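Local coordinates for ORF59 (Human herpesvirus 8, PDB 3HSL), which serves as the accessory subunit of the viral DNA polymerase in lytic replication and raises its processivity, probably by acting as a sliding clamp, at residues A34-V39 / R89-G94; S55-A60 / L298-L303; R167-L172 / L274-N279; Q194-S199 / V252-L257. All coordinates share one frame; numbering follows the deposited sequence.

Interaction 1 of 4, residues A34-V39 / R89-G94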
loop_
_atom_site.group_PDB
_atom_site.type_symbol
_atom_site.label_atom_id
_atom_site.label_comp_id
_atom_site.label_asym_id
_atom_site.label_seq_id
_atom_site.Cartn_x
_atom_site.Cartn_y
_atom_site.Cartn_z
ATOM N N ALA A 34 -7.435 10.113 -2.441
ATOM C CA ALA A 34 -8.000 11.252 -1.723
ATOM C C ALA A 34 -8.600 10.848 -0.379
ATOM O O ALA A 34 -8.575 11.625 0.562
ATOM C CB ALA A 34 -9.053 11.934 -2.559
ATOM N N THR A 35 -9.138 9.640 -0.281
ATOM C CA THR A 35 -9.754 9.202 0.958
ATOM C C THR A 35 -8.868 8.333 1.867
ATOM O O THR A 35 -9.274 7.991 2.992
ATOM C CB THR A 35 -11.059 8.440 0.685
ATOM O OG1 THR A 35 -10.776 7.355 -0.193
ATOM C CG2 THR A 35 -12.117 9.347 0.043
ATOM N N LYS A 36 -7.671 7.975 1.409
ATOM C CA LYS A 36 -6.818 7.132 2.231
ATOM C C LYS A 36 -6.687 7.699 3.660
ATOM O O LYS A 36 -6.812 6.970 4.638
ATOM C CB LYS A 36 -5.454 6.935 1.568
ATOM C CG LYS A 36 -4.607 5.872 2.232
ATOM C CD LYS A 36 -3.279 5.725 1.536
ATOM C CE LYS A 36 -2.400 4.670 2.214
ATOM N NZ LYS A 36 -1.085 4.596 1.502
ATOM N N THR A 37 -6.436 9.003 3.742
ATOM C CA THR A 37 -6.283 9.778 4.973
ATOM C C THR A 37 -7.603 10.310 5.506
ATOM O O THR A 37 -7.626 11.178 6.389
ATOM C CB THR A 37 -5.471 11.021 4.640
ATOM O OG1 THR A 37 -4.127 10.621 4.390
ATOM C CG2 THR A 37 -5.478 12.027 5.806
ATOM N N GLY A 38 -8.702 9.796 4.972
ATOM C CA GLY A 38 -9.998 10.269 5.371
ATOM C C GLY A 38 -10.565 9.736 6.651
ATOM O O GLY A 38 -9.867 9.111 7.469
ATOM N N VAL A 39 -11.863 9.998 6.804
ATOM C CA VAL A 39 -12.633 9.594 7.960
ATOM C C VAL A 39 -13.786 8.739 7.495
ATOM O O VAL A 39 -14.446 9.086 6.527
ATOM C CB VAL A 39 -13.201 10.841 8.662
ATOM C CG1 VAL A 39 -14.152 10.464 9.772
ATOM C CG2 VAL A 39 -12.063 11.706 9.209
ATOM N N ARG A 89 -11.005 7.438 11.694
ATOM C CA ARG A 89 -10.150 7.584 10.516
ATOM C C ARG A 89 -10.072 6.259 9.781
ATOM O O ARG A 89 -9.984 5.233 10.462
ATOM C CB ARG A 89 -8.783 8.142 10.944
ATOM C CG ARG A 89 -8.141 7.383 12.070
ATOM C CD ARG A 89 -6.829 7.978 12.595
ATOM N NE ARG A 89 -6.980 9.290 13.226
ATOM C CZ ARG A 89 -6.042 9.892 13.981
ATOM N NH1 ARG A 89 -4.869 9.304 14.218
ATOM N NH2 ARG A 89 -6.270 11.092 14.516
ATOM N N ASN A 90 -10.108 6.220 8.432
ATOM C CA ASN A 90 -9.992 4.866 7.844
ATOM C C ASN A 90 -8.620 4.252 7.902
ATOM O O ASN A 90 -8.491 3.045 7.819
ATOM C CB ASN A 90 -10.757 4.520 6.528
ATOM C CG ASN A 90 -10.325 5.321 5.365
ATOM O OD1 ASN A 90 -9.800 6.398 5.544
ATOM N ND2 ASN A 90 -10.542 4.809 4.158
ATOM N N THR A 91 -7.600 5.081 8.049
ATOM C CA THR A 91 -6.251 4.563 8.217
ATOM C C THR A 91 -5.747 5.005 9.603
ATOM O O THR A 91 -5.265 6.124 9.775
ATOM C CB THR A 91 -5.250 4.996 7.114
ATOM O OG1 THR A 91 -5.781 4.694 5.811
ATOM C CG2 THR A 91 -3.920 4.271 7.322
ATOM N N SER A 92 -5.867 4.111 10.583
ATOM C CA SER A 92 -5.435 4.346 11.963
ATOM C C SER A 92 -3.973 4.717 11.908
ATOM O O SER A 92 -3.282 4.251 11.015
ATOM C CB SER A 92 -5.577 3.048 12.735
ATOM O OG SER A 92 -6.872 2.496 12.562
ATOM N N VAL A 93 -3.473 5.538 12.829
ATOM C CA VAL A 93 -2.045 5.887 12.730
ATOM C C VAL A 93 -1.178 4.671 13.003
ATOM O O VAL A 93 -1.523 3.825 13.833
ATOM C CB VAL A 93 -1.581 7.203 13.513
ATOM C CG1 VAL A 93 -0.042 7.399 13.464
ATOM C CG2 VAL A 93 -2.277 8.458 12.942
ATOM N N GLY A 94 -0.060 4.614 12.276
ATOM C CA GLY A 94 0.921 3.537 12.357
ATOM C C GLY A 94 0.525 2.332 11.533
ATOM O O GLY A 94 1.385 1.599 11.031
#

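Interaction 2 of 4, residues S55-A60 / L298-L303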
loop_
_atom_site.group_PDB
_atom_site.type_symbol
_atom_site.label_atom_id
_atom_site.label_comp_id
_atom_site.label_asym_id
_atom_site.label_seq_id
_atom_site.Cartn_x
_atom_site.Cartn_y
_atom_site.Cartn_z
ATOM N N SER A 55 -12.891 13.377 3.523
ATOM C CA SER A 55 -11.471 13.700 3.528
ATOM C C SER A 55 -11.308 15.055 2.888
ATOM O O SER A 55 -12.070 15.425 2.002
ATOM C CB SER A 55 -10.625 12.681 2.758
ATOM O OG SER A 55 -10.878 12.737 1.364
ATOM N N SER A 56 -10.308 15.798 3.341
ATOM C CA SER A 56 -10.036 17.105 2.782
ATOM C C SER A 56 -9.531 16.915 1.353
ATOM O O SER A 56 -9.099 15.824 0.982
ATOM C CB SER A 56 -9.001 17.826 3.628
ATOM O OG SER A 56 -7.871 17.005 3.714
ATOM N N VAL A 57 -9.589 17.971 0.554
ATOM C CA VAL A 57 -9.149 17.901 -0.830
ATOM C C VAL A 57 -8.475 19.221 -1.125
ATOM O O VAL A 57 -9.136 20.258 -1.259
ATOM C CB VAL A 57 -10.343 17.668 -1.796
ATOM C CG1 VAL A 57 -9.882 17.588 -3.199
ATOM C CG2 VAL A 57 -11.037 16.398 -1.472
ATOM N N GLY A 58 -7.154 19.187 -1.226
ATOM C CA GLY A 58 -6.405 20.405 -1.479
ATOM C C GLY A 58 -6.486 21.276 -0.244
ATOM O O GLY A 58 -6.764 20.780 0.846
ATOM N N THR A 59 -6.253 22.574 -0.395
ATOM C CA THR A 59 -6.280 23.444 0.779
ATOM C C THR A 59 -7.649 23.664 1.458
ATOM O O THR A 59 -7.717 23.649 2.688
ATOM C CB THR A 59 -5.537 24.779 0.549
ATOM O OG1 THR A 59 -6.143 25.489 -0.537
ATOM C CG2 THR A 59 -4.051 24.524 0.232
ATOM N N ALA A 60 -8.726 23.863 0.700
ATOM C CA ALA A 60 -10.029 24.098 1.340
ATOM C C ALA A 60 -11.216 23.430 0.650
ATOM O O ALA A 60 -12.109 24.087 0.107
ATOM C CB ALA A 60 -10.270 25.603 1.521
ATOM N N LEU A 298 -21.859 11.588 -4.190
ATOM C CA LEU A 298 -20.465 11.997 -4.213
ATOM C C LEU A 298 -20.343 13.486 -4.524
ATOM O O LEU A 298 -20.818 13.949 -5.565
ATOM C CB LEU A 298 -19.695 11.202 -5.274
ATOM C CG LEU A 298 -18.188 11.498 -5.436
ATOM C CD1 LEU A 298 -17.436 11.172 -4.159
ATOM C CD2 LEU A 298 -17.540 10.766 -6.609
ATOM N N SER A 299 -19.710 14.245 -3.632
ATOM C CA SER A 299 -19.530 15.670 -3.903
ATOM C C SER A 299 -18.371 16.197 -3.105
ATOM O O SER A 299 -17.857 15.507 -2.247
ATOM C CB SER A 299 -20.781 16.473 -3.556
ATOM O OG SER A 299 -20.955 16.530 -2.159
ATOM N N VAL A 300 -17.966 17.427 -3.396
ATOM C CA VAL A 300 -16.872 18.078 -2.696
ATOM C C VAL A 300 -17.320 19.498 -2.400
ATOM O O VAL A 300 -17.688 20.225 -3.298
ATOM C CB VAL A 300 -15.582 18.143 -3.545
ATOM C CG1 VAL A 300 -14.491 18.807 -2.771
ATOM C CG2 VAL A 300 -15.119 16.739 -4.014
ATOM N N LEU A 301 -17.292 19.889 -1.138
ATOM C CA LEU A 301 -17.670 21.230 -0.738
ATOM C C LEU A 301 -16.436 22.107 -0.829
ATOM O O LEU A 301 -15.428 21.822 -0.179
ATOM C CB LEU A 301 -18.168 21.221 0.696
ATOM C CG LEU A 301 -19.345 20.285 0.950
ATOM C CD1 LEU A 301 -19.785 20.324 2.390
ATOM C CD2 LEU A 301 -20.497 20.629 0.040
ATOM N N LEU A 302 -16.507 23.169 -1.634
ATOM C CA LEU A 302 -15.379 24.088 -1.784
ATOM C C LEU A 302 -15.582 25.240 -0.846
ATOM O O LEU A 302 -16.576 25.968 -0.943
ATOM C CB LEU A 302 -15.247 24.601 -3.215
ATOM C CG LEU A 302 -14.977 23.572 -4.305
ATOM C CD1 LEU A 302 -14.879 24.325 -5.607
ATOM C CD2 LEU A 302 -13.704 22.774 -4.062
ATOM N N LEU A 303 -14.640 25.410 0.065
ATOM C CA LEU A 303 -14.726 26.486 1.033
ATOM C C LEU A 303 -14.275 27.812 0.467
ATOM O O LEU A 303 -13.319 27.894 -0.309
ATOM C CB LEU A 303 -13.950 26.132 2.295
ATOM C CG LEU A 303 -14.553 24.951 3.055
ATOM C CD1 LEU A 303 -13.598 24.375 4.088
ATOM C CD2 LEU A 303 -15.866 25.376 3.680
#

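Interaction 3 of 4, residues R167-L172 / L274-N279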
loop_
_atom_site.group_PDB
_atom_site.type_symbol
_atom_site.label_atom_id
_atom_site.label_comp_id
_atom_site.label_asym_id
_atom_site.label_seq_id
_atom_site.Cartn_x
_atom_site.Cartn_y
_atom_site.Cartn_z
ATOM N N ARG A 167 -34.727 26.514 -5.468
ATOM C CA ARG A 167 -34.263 27.616 -6.371
ATOM C C ARG A 167 -32.753 27.919 -6.566
ATOM O O ARG A 167 -32.399 28.784 -7.378
ATOM C CB ARG A 167 -35.008 28.930 -6.051
ATOM C CG ARG A 167 -36.527 28.865 -6.245
ATOM C CD ARG A 167 -37.212 30.201 -5.969
ATOM N NE ARG A 167 -36.800 31.246 -6.905
ATOM C CZ ARG A 167 -37.237 32.503 -6.880
ATOM N NH1 ARG A 167 -38.114 32.895 -5.959
ATOM N NH2 ARG A 167 -36.795 33.371 -7.781
ATOM N N THR A 168 -31.887 27.216 -5.834
ATOM C CA THR A 168 -30.421 27.365 -5.900
ATOM C C THR A 168 -29.839 27.600 -7.303
ATOM O O THR A 168 -30.415 27.199 -8.313
ATOM C CB THR A 168 -29.716 26.102 -5.293
ATOM O OG1 THR A 168 -30.140 25.913 -3.936
ATOM C CG2 THR A 168 -28.220 26.238 -5.312
ATOM N N THR A 169 -28.684 28.260 -7.330
ATOM C CA THR A 169 -27.948 28.546 -8.547
ATOM C C THR A 169 -27.096 27.319 -8.825
ATOM O O THR A 169 -26.204 26.994 -8.048
ATOM C CB THR A 169 -27.043 29.773 -8.357
ATOM O OG1 THR A 169 -27.858 30.923 -8.102
ATOM C CG2 THR A 169 -26.211 30.036 -9.582
ATOM N N ARG A 170 -27.369 26.633 -9.928
ATOM C CA ARG A 170 -26.596 25.446 -10.257
ATOM C C ARG A 170 -26.285 25.398 -11.744
ATOM O O ARG A 170 -27.019 25.957 -12.558
ATOM C CB ARG A 170 -27.284 24.159 -9.751
ATOM C CG ARG A 170 -28.523 23.714 -10.501
ATOM C CD ARG A 170 -29.252 22.570 -9.814
ATOM N NE ARG A 170 -29.995 23.017 -8.632
ATOM C CZ ARG A 170 -31.259 23.470 -8.658
ATOM N NH1 ARG A 170 -31.941 23.546 -9.798
ATOM N NH2 ARG A 170 -31.857 23.855 -7.538
ATOM N N LEU A 171 -25.183 24.723 -12.071
ATOM C CA LEU A 171 -24.683 24.578 -13.436
ATOM C C LEU A 171 -24.252 23.151 -13.786
ATOM O O LEU A 171 -23.598 22.484 -12.979
ATOM C CB LEU A 171 -23.473 25.491 -13.613
ATOM C CG LEU A 171 -22.715 25.461 -14.943
ATOM C CD1 LEU A 171 -23.567 26.007 -16.094
ATOM C CD2 LEU A 171 -21.424 26.241 -14.835
ATOM N N LEU A 172 -24.621 22.696 -14.990
ATOM C CA LEU A 172 -24.251 21.361 -15.482
ATOM C C LEU A 172 -23.644 21.480 -16.874
ATOM O O LEU A 172 -24.340 21.790 -17.844
ATOM C CB LEU A 172 -25.436 20.404 -15.496
ATOM C CG LEU A 172 -25.073 18.981 -15.936
ATOM C CD1 LEU A 172 -23.988 18.366 -15.070
ATOM C CD2 LEU A 172 -26.295 18.100 -15.945
ATOM N N LEU A 274 -21.839 21.942 -10.695
ATOM C CA LEU A 274 -21.510 22.976 -9.722
ATOM C C LEU A 274 -22.776 23.540 -9.117
ATOM O O LEU A 274 -23.731 23.801 -9.837
ATOM C CB LEU A 274 -20.741 24.120 -10.368
ATOM C CG LEU A 274 -19.490 23.807 -11.183
ATOM C CD1 LEU A 274 -18.817 25.123 -11.581
ATOM C CD2 LEU A 274 -18.525 22.952 -10.393
ATOM N N ILE A 275 -22.785 23.728 -7.797
ATOM C CA ILE A 275 -23.950 24.275 -7.111
ATOM C C ILE A 275 -23.460 25.368 -6.163
ATOM O O ILE A 275 -22.495 25.166 -5.428
ATOM C CB ILE A 275 -24.663 23.206 -6.253
ATOM C CG1 ILE A 275 -24.629 21.821 -6.920
ATOM C CG2 ILE A 275 -26.055 23.663 -5.878
ATOM C CD1 ILE A 275 -25.167 20.683 -6.066
ATOM N N TRP A 276 -24.128 26.520 -6.188
ATOM C CA TRP A 276 -23.798 27.646 -5.325
ATOM C C TRP A 276 -24.788 27.716 -4.195
ATOM O O TRP A 276 -25.927 28.157 -4.376
ATOM C CB TRP A 276 -23.808 28.985 -6.078
ATOM C CG TRP A 276 -22.598 29.270 -6.881
ATOM C CD1 TRP A 276 -21.541 30.055 -6.510
ATOM C CD2 TRP A 276 -22.296 28.783 -8.193
ATOM N NE1 TRP A 276 -20.598 30.087 -7.512
ATOM C CE2 TRP A 276 -21.040 29.315 -8.556
ATOM C CE3 TRP A 276 -22.969 27.948 -9.102
ATOM C CZ2 TRP A 276 -20.444 29.041 -9.780
ATOM C CZ3 TRP A 276 -22.379 27.674 -10.317
ATOM C CH2 TRP A 276 -21.126 28.219 -10.649
ATOM N N HIS A 277 -24.354 27.282 -3.023
ATOM C CA HIS A 277 -25.223 27.305 -1.865
ATOM C C HIS A 277 -25.328 28.679 -1.234
ATOM O O HIS A 277 -24.377 29.472 -1.234
ATOM C CB HIS A 277 -24.793 26.263 -0.842
ATOM C CG HIS A 277 -24.905 24.871 -1.350
ATOM N ND1 HIS A 277 -26.085 24.162 -1.310
ATOM C CD2 HIS A 277 -23.988 24.050 -1.914
ATOM C CE1 HIS A 277 -25.893 22.962 -1.828
ATOM N NE2 HIS A 277 -24.628 22.870 -2.201
ATOM N N SER A 278 -26.511 28.943 -0.695
ATOM C CA SER A 278 -26.810 30.194 -0.024
ATOM C C SER A 278 -25.748 30.499 1.046
ATOM O O SER A 278 -25.428 31.669 1.304
ATOM C CB SER A 278 -28.199 30.095 0.622
ATOM O OG SER A 278 -28.508 31.250 1.379
ATOM N N ASN A 279 -25.209 29.437 1.654
ATOM C CA ASN A 279 -24.203 29.567 2.705
ATOM C C ASN A 279 -22.724 29.633 2.264
ATOM O O ASN A 279 -21.916 28.819 2.708
ATOM C CB ASN A 279 -24.439 28.510 3.809
ATOM C CG ASN A 279 -24.380 27.054 3.296
ATOM O OD1 ASN A 279 -24.747 26.130 4.022
ATOM N ND2 ASN A 279 -23.924 26.852 2.061
#

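Interaction 4 of 4, residues Q194-S199 / V252-L257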
loop_
_atom_site.group_PDB
_atom_site.type_symbol
_atom_site.label_atom_id
_atom_site.label_comp_id
_atom_site.label_asym_id
_atom_site.label_seq_id
_atom_site.Cartn_x
_atom_site.Cartn_y
_atom_site.Cartn_z
ATOM N N GLN A 194 -3.547 29.059 -5.735
ATOM C CA GLN A 194 -4.076 30.378 -5.987
ATOM C C GLN A 194 -5.563 30.315 -5.689
ATOM O O GLN A 194 -6.123 29.230 -5.540
ATOM C CB GLN A 194 -3.878 30.734 -7.461
ATOM C CG GLN A 194 -2.493 30.410 -8.003
ATOM C CD GLN A 194 -2.294 30.866 -9.437
ATOM O OE1 GLN A 194 -2.042 30.050 -10.323
ATOM N NE2 GLN A 194 -2.414 32.171 -9.675
ATOM N N THR A 195 -6.212 31.471 -5.598
ATOM C CA THR A 195 -7.639 31.450 -5.351
ATOM C C THR A 195 -8.270 31.710 -6.731
ATOM O O THR A 195 -7.821 32.592 -7.459
ATOM C CB THR A 195 -8.105 32.519 -4.317
ATOM O OG1 THR A 195 -8.381 33.757 -4.961
ATOM C CG2 THR A 195 -7.107 32.692 -3.169
ATOM N N VAL A 196 -9.298 30.944 -7.088
ATOM C CA VAL A 196 -9.963 31.140 -8.367
ATOM C C VAL A 196 -11.312 31.728 -8.030
ATOM O O VAL A 196 -11.987 31.231 -7.127
ATOM C CB VAL A 196 -10.295 29.829 -9.061
ATOM C CG1 VAL A 196 -10.570 30.101 -10.533
ATOM C CG2 VAL A 196 -9.156 28.862 -8.955
ATOM N N THR A 197 -11.729 32.781 -8.728
ATOM C CA THR A 197 -13.038 33.304 -8.434
ATOM C C THR A 197 -13.913 32.704 -9.545
ATOM O O THR A 197 -13.530 32.721 -10.702
ATOM C CB THR A 197 -13.089 34.831 -8.387
ATOM O OG1 THR A 197 -13.116 35.347 -9.713
ATOM C CG2 THR A 197 -11.903 35.408 -7.620
ATOM N N VAL A 198 -15.077 32.172 -9.175
ATOM C CA VAL A 198 -16.035 31.554 -10.084
ATOM C C VAL A 198 -17.279 32.410 -9.939
ATOM O O VAL A 198 -17.764 32.594 -8.837
ATOM C CB VAL A 198 -16.391 30.143 -9.600
ATOM C CG1 VAL A 198 -17.192 29.377 -10.651
ATOM C CG2 VAL A 198 -15.120 29.341 -9.272
ATOM N N SER A 199 -17.819 32.949 -11.015
ATOM C CA SER A 199 -19.010 33.770 -10.855
ATOM C C SER A 199 -20.074 33.378 -11.851
ATOM O O SER A 199 -19.783 32.719 -12.848
ATOM C CB SER A 199 -18.697 35.264 -10.957
ATOM O OG SER A 199 -18.192 35.580 -12.226
ATOM N N VAL A 252 -12.684 30.181 -4.530
ATOM C CA VAL A 252 -12.234 28.940 -3.949
ATOM C C VAL A 252 -10.799 28.590 -4.306
ATOM O O VAL A 252 -10.171 29.254 -5.152
ATOM C CB VAL A 252 -13.134 27.806 -4.458
ATOM C CG1 VAL A 252 -14.595 28.143 -4.186
ATOM C CG2 VAL A 252 -12.933 27.617 -5.934
ATOM N N SER A 253 -10.290 27.542 -3.654
ATOM C CA SER A 253 -8.936 27.071 -3.901
ATOM C C SER A 253 -8.833 26.336 -5.219
ATOM O O SER A 253 -9.633 25.434 -5.492
ATOM C CB SER A 253 -8.502 26.113 -2.818
ATOM O OG SER A 253 -7.302 25.486 -3.215
ATOM N N LEU A 254 -7.844 26.728 -6.025
ATOM C CA LEU A 254 -7.593 26.111 -7.323
ATOM C C LEU A 254 -7.298 24.625 -7.212
ATOM O O LEU A 254 -7.855 23.856 -7.988
ATOM C CB LEU A 254 -6.455 26.801 -8.063
ATOM C CG LEU A 254 -6.130 26.277 -9.473
ATOM C CD1 LEU A 254 -7.325 26.353 -10.431
ATOM C CD2 LEU A 254 -4.936 27.004 -10.055
ATOM N N GLU A 255 -6.434 24.220 -6.267
ATOM C CA GLU A 255 -6.125 22.793 -6.075
ATOM C C GLU A 255 -7.405 22.042 -5.785
ATOM O O GLU A 255 -7.669 20.991 -6.384
ATOM C CB GLU A 255 -5.191 22.524 -4.898
ATOM C CG GLU A 255 -3.752 23.038 -4.986
ATOM C CD GLU A 255 -2.924 22.610 -3.761
ATOM O OE1 GLU A 255 -3.355 21.655 -3.042
ATOM O OE2 GLU A 255 -1.851 23.236 -3.536
ATOM N N SER A 256 -8.197 22.583 -4.863
ATOM C CA SER A 256 -9.454 21.950 -4.506
ATOM C C SER A 256 -10.380 21.834 -5.710
ATOM O O SER A 256 -11.052 20.828 -5.870
ATOM C CB SER A 256 -10.142 22.687 -3.360
ATOM O OG SER A 256 -9.373 22.588 -2.170
ATOM N N LEU A 257 -10.408 22.857 -6.556
ATOM C CA LEU A 257 -11.285 22.846 -7.714
ATOM C C LEU A 257 -10.896 21.760 -8.705
ATOM O O LEU A 257 -11.752 21.002 -9.136
ATOM C CB LEU A 257 -11.363 24.233 -8.362
ATOM C CG LEU A 257 -12.286 24.443 -9.575
ATOM C CD1 LEU A 257 -13.720 23.983 -9.319
ATOM C CD2 LEU A 257 -12.283 25.889 -10.005
#

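Interaction 1 of 4, residues A34-V39 / R89-G94
Asn90 and Thr91 each give a hydrogen bond to a backbone carbonyl of the turn Thr35 to Gly38. Thr91 OG1 donates to Lys36 O at 2.8 Å. The hydroxyl does not lie flat with the carbonyl but comes in tilted 31° from its plane. OG1 stands beside its own backbone N and opposite the carbonyl carbon (chi1 -53°), which turns it to Lys36. It is also hydrogen-bonded to Thr98 OG1. The second bond joins backbone to backbone. Asn90 N reaches Gly38 O over 3.1 Å, and it comes from well above the carbonyl plane.

These carbonyls belong to a type I beta turn, with Gly38 N bonded to Thr35 O at 2.7 Å. The turn leads from helix 18-35 into strand 39-43. That strand begins beside the end of strand 83-89, where Val39 and Arg89 make an antiparallel non-hydrogen-bonded pair. Their CA atoms are 4.1 Å apart and their side chains diverge. Val39 is also hydrogen-bonded through its backbone to Leu54 of strand 49-56.

Other contacts surround these bonds. Arg89 CA makes a CA-H...O contact with Gly38 O at 3.4 Å. The Asn90 side chain comes up against the carbonyls of Thr35 and Lys36. Lys36 lays its CG 3.9 Å from Thr91 OG1, and the rest of its extended chain runs on past this point. The guanidinium of Arg89 leads away from the turn to a salt bridge with Asp151. Ser92 and Val93 pack on Thr142 and Asn107 of the second subunit.

Interaction 2 of 4, residues S55-A60 / L298-L303
Val57 and Val300 point towards each other, and their first torsions decide which methyls meet. In Val57 the chi1 of -180° leaves CG2 beside the backbone N. In Val300 a nearly equal chi1 of -179° sets CG1 opposite the backbone N. These two methyls approach to 4.4 Å, a loose apolar contact. Leu63 lies against both valines. Helix 254-263 adds Ala259 and Leu263 against Val57, and Ala260 against Val300.

The polar part lies at the other end. Leu303 N donates to Ala60 O at 2.9 Å, with an N-H...O angle of 163°. The same carbonyl oxygen has Leu303 CB 3.5 Å away. Ala60 CB and Leu303 CB touch at 3.8 Å. Leu302 turns its side chain elsewhere, against Leu282, Val284 and Ser256. Ser256 OG is hydrogen-bonded to both Val57 O and Ala60 N, which ties residues 57-60 to the first turn of helix 254-263.

Residues Val57 to Ala60 connect strands 49-56 and 61-67, a beta hairpin. Its second strand pairs antiparallel with strand 296-302, and the Ala60-Leu303 bond extends that pairing just past the strand ends.

Interaction 3 of 4, residues R167-L172 / L274-N279
Strands 169-172 and 274-276 are antiparallel neighbours, with axes 4.7 Å apart and directions 171° from each other. Three backbone hydrogen bonds hold them. Leu171 and Leu274 are a hydrogen-bonded pair: Leu171 N gives to Leu274 O at 2.8 Å, and Leu274 N returns a bond to Leu171 O at 2.9 Å. Both donors lie in the plane of the carbonyl they meet. Trp276 N gives an almost straight bond to Thr169 O at 2.8 Å. Between them Arg170 faces Ile275 as a non-hydrogen-bonded pair.

Strand 270-276 is an inner strand. Its other side pairs with strand 282-288, while strand 169-172 goes on to pair with strand 241-243. This pairing is part of the beta framework of the fold, which belongs to the DNA-clamp family of processivity factors.

Thr169, Leu171, Leu274 and Trp276 share one face. Trp276 presents an edge of its ring to the partner strand. CE3 has Thr169 O in the ring plane at 3.5 Å and Thr169 CG2 at 3.9 Å. CZ3 comes to 4.1 Å from Leu171 CB. Val198, Val200, Ala248 and Ser250 also pack on this tryptophan.

Ile275 and Arg170 take the other face. Thr168, just before the strand, brings its CG2 against Ile275 CG2. Arg170 CB lies 4.1 Å from the same methyl of Ile275, then the chain bends at chi3 (75°) and carries the guanidinium away. Trp230 covers Ile275 further.

Interaction 4 of 4, residues Q194-S199 / V252-L257
Leu254 packs on Val196 at the place where strand 248-253 passes straight into helix 254-263. The motif is an antiparallel strand pair, 195-201 with 248-253, whose second strand is outermost in this chain and runs into an N-capped helix, within a protein of the DNA-clamp family. Leu254 is the first residue of the helix.

The leucine side chain can be followed outward. Its CB sits 3.5 Å from Val196 CG2 and equally near Gln194 O. CG stands opposite the backbone N (chi1 -178°) and stays within 4.0 Å of the same Val196 methyl. CD1 closes on Val196 CG2 at 3.4 Å. Leu211 of strand 206-211 also packs on this leucine. One methyl of Val196 thus meets three successive carbons of the leucine, and the two side chains lie across each other at a slant. Val196 CG2 also comes near Leu257 CD2, one turn along the helix. Val198 and Val252 touch through their CG2 methyls, beside Val196 and facing the same interior.

The backbone fixes the register. Val196 N gives to Val252 O at 2.7 Å, and Val252 N gives back to Val196 O at 2.9 Å, the latter bond bent to 135°. Leu254 N reaches Gln194 O at 3.1 Å. The strand pairing therefore uses the first N-H of the helix, which the helix itself cannot satisfy.

Ser253 is the N-cap, next to Thr195 in the non-hydrogen-bonded pair. Its hydroxyl is bonded to Asp193 and Thr59. Asp193 OD1 accepts a hydrogen bond from Glu255 N. Ser253 OG also accepts from Ser256 N, a straight but weak capping bond of 3.5 Å.

From the N terminus, residues 34-39 come first and pair with 89-94, which closes the loop of interaction 1. It ties the end of helix 18-35 to the loop after strand 83-89. Residues 55-60 lie within that loop but find their partner near the C terminus, so interactions 1 and 2 cross. They also touch, through Ala34 O and Ser55 OG. Interaction 2 joins the hairpin turn to the C-terminal strand 296-302. Interaction 3 closes within its span and joins strand 169-172 to strand 270-276. Interaction 4 closes within interaction 3 and joins strand 195-201 to the strand-helix junction at 253-254. Interaction 4 touches both 2 and 3.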